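PDB 5OVS: BPH from Thiobacillus denitrificans, which is a bacterial proteasome homologue that assembles into a tetradecameric double ring and probably degrades proteins within its inner cavity. Local coordinates for residues L112-R117 and F184-S189. Residues are numbered along the deposited sequence; the frame is centred on the assembly and turned at random.
Sequences LIANPR and FVMELS
With CG set between its backbone N and carbonyl carbon (chi1 74°) and the chain bent at chi3 (77°), Met186 reaches across to 112-117, laying SD against the backbone of Asn115, 3.5 Å from Asn115 CA, and carrying CE to Ala114 CB at 3.7 Å. The Met186 and Pro116 side chains cross at about a right angle, with SD 3.7 Å from Pro116 CD. Shortening this side chain to an alanine would remove SD and CE and is likely to open a gap against Ala114 and Pro116, losing the apolar contacts the thioether supplies to both and to Asn115 CA. Beyond the strand ends, hydrogen bonds join the packing: Ser189 N donates a nearly straight bond (2.9 Å, 173°) to Pro116 O, approaching from above the carbonyl plane, and Ser189 OG adds a weak bond to the same oxygen. Asn115 OD1 accepts from Arg117 N at 2.8 Å, an Asx turn that shapes the bend after the strand, while the Arg117 guanidinium turns to Asp72 and Asp43. Strands 111-115 and 182-187 belong to different sheets, so this is a worked example of two antiparallel sheets packed face to face, with the loops after their strands tied by a backbone bond, in the alpha-beta-beta-alpha sandwich characteristic of proteasome-type Ntn hydrolases.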
ATOM      1  N   LEU K 112      -6.689 -26.144  27.985  1.00 26.01           N
ATOM      2  CA  LEU K 112      -6.385 -26.540  29.348  1.00 26.24           C
ATOM      3  C   LEU K 112      -6.583 -28.068  29.438  1.00 26.38           C
ATOM      4  O   LEU K 112      -7.486 -28.618  28.815  1.00 26.87           O
ATOM      5  CB  LEU K 112      -7.275 -25.790  30.322  1.00 26.19           C
ATOM      6  CG  LEU K 112      -7.173 -24.257  30.207  1.00 26.12           C
ATOM      7  CD1 LEU K 112      -8.227 -23.598  31.071  1.00 26.10           C
ATOM      8  CD2 LEU K 112      -5.790 -23.779  30.608  1.00 26.33           C
ATOM      9  N   ILE K 113      -5.703 -28.736  30.176  1.00 26.50           N
ATOM     10  CA  ILE K 113      -5.707 -30.194  30.324  1.00 26.62           C
ATOM     11  C   ILE K 113      -5.717 -30.542  31.805  1.00 27.28           C
ATOM     12  O   ILE K 113      -4.751 -30.269  32.512  1.00 27.13           O
ATOM     13  CB  ILE K 113      -4.460 -30.811  29.699  1.00 26.24           C
ATOM     14  CG1 ILE K 113      -4.447 -30.523  28.206  1.00 25.73           C
ATOM     15  CG2 ILE K 113      -4.411 -32.331  29.970  1.00 27.09           C
ATOM     16  CD1 ILE K 113      -3.104 -30.749  27.568  1.00 25.70           C
ATOM     17  N   ALA K 114      -6.817 -31.130  32.262  1.00 28.48           N
ATOM     18  CA  ALA K 114      -6.959 -31.558  33.641  1.00 30.25           C
ATOM     19  C   ALA K 114      -6.821 -33.075  33.714  1.00 32.11           C
ATOM     20  O   ALA K 114      -7.486 -33.797  32.995  1.00 30.91           O
ATOM     21  CB  ALA K 114      -8.313 -31.141  34.175  1.00 30.22           C
ATOM     22  N   ASN K 115      -5.944 -33.557  34.581  1.00 35.94           N
ATOM     23  CA  ASN K 115      -5.952 -34.979  34.947  1.00 39.24           C
ATOM     24  C   ASN K 115      -5.439 -35.184  36.370  1.00 40.23           C
ATOM     25  O   ASN K 115      -4.846 -34.273  36.951  1.00 39.78           O
ATOM     26  CB  ASN K 115      -5.183 -35.821  33.920  1.00 41.05           C
ATOM     27  CG  ASN K 115      -3.689 -35.557  33.933  1.00 42.00           C
ATOM     28  OD1 ASN K 115      -2.992 -35.865  34.899  1.00 44.51           O
ATOM     29  ND2 ASN K 115      -3.186 -35.024  32.832  1.00 41.67           N
ATOM     30  N   PRO K 116      -5.667 -36.380  36.944  1.00 41.34           N
ATOM     31  CA  PRO K 116      -5.260 -36.575  38.326  1.00 40.65           C
ATOM     32  C   PRO K 116      -3.831 -36.124  38.655  1.00 38.99           C
ATOM     33  O   PRO K 116      -3.571 -35.727  39.794  1.00 39.17           O
ATOM     34  CB  PRO K 116      -5.426 -38.088  38.525  1.00 42.69           C
ATOM     35  CG  PRO K 116      -6.565 -38.439  37.632  1.00 43.30           C
ATOM     36  CD  PRO K 116      -6.398 -37.552  36.423  1.00 42.26           C
ATOM     37  N   ARG K 117      -2.915 -36.159  37.691  1.00 36.05           N
ATOM     38  CA  ARG K 117      -1.529 -35.821  37.994  1.00 35.48           C
ATOM     39  C   ARG K 117      -1.166 -34.335  37.849  1.00 33.36           C
ATOM     40  O   ARG K 117      -0.017 -33.970  38.034  1.00 32.59           O
ATOM     41  CB  ARG K 117      -0.581 -36.754  37.230  1.00 37.08           C
ATOM     42  CG  ARG K 117      -0.663 -38.178  37.794  1.00 39.23           C
ATOM     43  CD  ARG K 117      -0.362 -39.313  36.823  1.00 40.03           C
ATOM     44  NE  ARG K 117      -1.101 -39.288  35.552  1.00 41.17           N
ATOM     45  CZ  ARG K 117      -2.401 -39.548  35.400  1.00 41.47           C
ATOM     46  NH1 ARG K 117      -3.176 -39.826  36.443  1.00 43.16           N
ATOM     47  NH2 ARG K 117      -2.932 -39.506  34.183  1.00 40.92           N
ATOM     48  N   PHE K 184     -16.148 -30.464  35.111  1.00 36.94           N
ATOM     49  CA  PHE K 184     -15.822 -31.779  35.616  1.00 39.13           C
ATOM     50  C   PHE K 184     -14.895 -31.606  36.798  1.00 39.37           C
ATOM     51  O   PHE K 184     -14.165 -30.615  36.866  1.00 40.13           O
ATOM     52  CB  PHE K 184     -15.129 -32.610  34.537  1.00 39.82           C
ATOM     53  CG  PHE K 184     -16.011 -32.929  33.366  1.00 40.66           C
ATOM     54  CD1 PHE K 184     -16.202 -32.003  32.355  1.00 39.81           C
ATOM     55  CD2 PHE K 184     -16.659 -34.156  33.274  1.00 41.20           C
ATOM     56  CE1 PHE K 184     -17.022 -32.292  31.273  1.00 40.00           C
ATOM     57  CE2 PHE K 184     -17.469 -34.449  32.184  1.00 41.15           C
ATOM     58  CZ  PHE K 184     -17.650 -33.517  31.183  1.00 40.08           C
ATOM     59  N   VAL K 185     -14.927 -32.565  37.719  1.00 38.85           N
ATOM     60  CA  VAL K 185     -14.055 -32.554  38.881  1.00 38.93           C
ATOM     61  C   VAL K 185     -13.464 -33.951  39.090  1.00 40.61           C
ATOM     62  O   VAL K 185     -14.103 -34.963  38.783  1.00 39.54           O
ATOM     63  CB  VAL K 185     -14.807 -32.056  40.144  1.00 38.95           C
ATOM     64  CG1 VAL K 185     -15.843 -33.060  40.615  1.00 39.00           C
ATOM     65  CG2 VAL K 185     -13.832 -31.718  41.268  1.00 39.23           C
ATOM     66  N   MET K 186     -12.232 -33.992  39.587  1.00 41.94           N
ATOM     67  CA  MET K 186     -11.556 -35.251  39.874  1.00 43.11           C
ATOM     68  C   MET K 186     -10.601 -35.089  41.043  1.00 42.95           C
ATOM     69  O   MET K 186     -10.280 -33.965  41.451  1.00 40.15           O
ATOM     70  CB  MET K 186     -10.792 -35.731  38.640  1.00 44.55           C
ATOM     71  CG  MET K 186      -9.524 -34.945  38.346  1.00 45.96           C
ATOM     72  SD  MET K 186      -9.067 -34.935  36.602  1.00 47.91           S
ATOM     73  CE  MET K 186     -10.252 -33.720  36.019  1.00 47.36           C
ATOM     74  N   GLU K 187     -10.139 -36.223  41.560  1.00 43.84           N
ATOM     75  CA  GLU K 187      -9.233 -36.234  42.697  1.00 45.13           C
ATOM     76  C   GLU K 187      -7.786 -36.034  42.222  1.00 42.88           C
ATOM     77  O   GLU K 187      -7.379 -36.566  41.187  1.00 41.03           O
ATOM     78  CB  GLU K 187      -9.367 -37.551  43.480  1.00 48.31           C
ATOM     79  CG  GLU K 187     -10.794 -37.940  43.865  1.00 51.85           C
ATOM     80  CD  GLU K 187     -11.538 -36.848  44.632  1.00 55.01           C
ATOM     81  OE1 GLU K 187     -11.609 -36.925  45.882  1.00 59.15           O
ATOM     82  OE2 GLU K 187     -12.054 -35.910  43.991  1.00 54.43           O
ATOM     83  N   LEU K 188      -7.025 -35.238  42.974  1.00 41.13           N
ATOM     84  CA  LEU K 188      -5.592 -35.120  42.777  1.00 39.93           C
ATOM     85  C   LEU K 188      -4.987 -36.444  43.209  1.00 40.97           C
ATOM     86  O   LEU K 188      -5.282 -36.937  44.296  1.00 41.62           O
ATOM     87  CB  LEU K 188      -5.053 -33.996  43.647  1.00 39.76           C
ATOM     88  CG  LEU K 188      -3.556 -33.703  43.608  1.00 39.62           C
ATOM     89  CD1 LEU K 188      -3.179 -33.075  42.279  1.00 39.68           C
ATOM     90  CD2 LEU K 188      -3.163 -32.786  44.759  1.00 39.19           C
ATOM     91  N   SER K 189      -4.155 -37.039  42.368  1.00 41.04           N
ATOM     92  CA  SER K 189      -3.646 -38.365  42.675  1.00 42.46           C
ATOM     93  C   SER K 189      -2.637 -38.257  43.815  1.00 43.66           C
ATOM     94  O   SER K 189      -2.014 -37.211  44.002  1.00 42.27           O
ATOM     95  CB  SER K 189      -3.045 -39.034  41.435  1.00 42.56           C
ATOM     96  OG  SER K 189      -1.874 -38.374  41.018  1.00 41.90           O
TER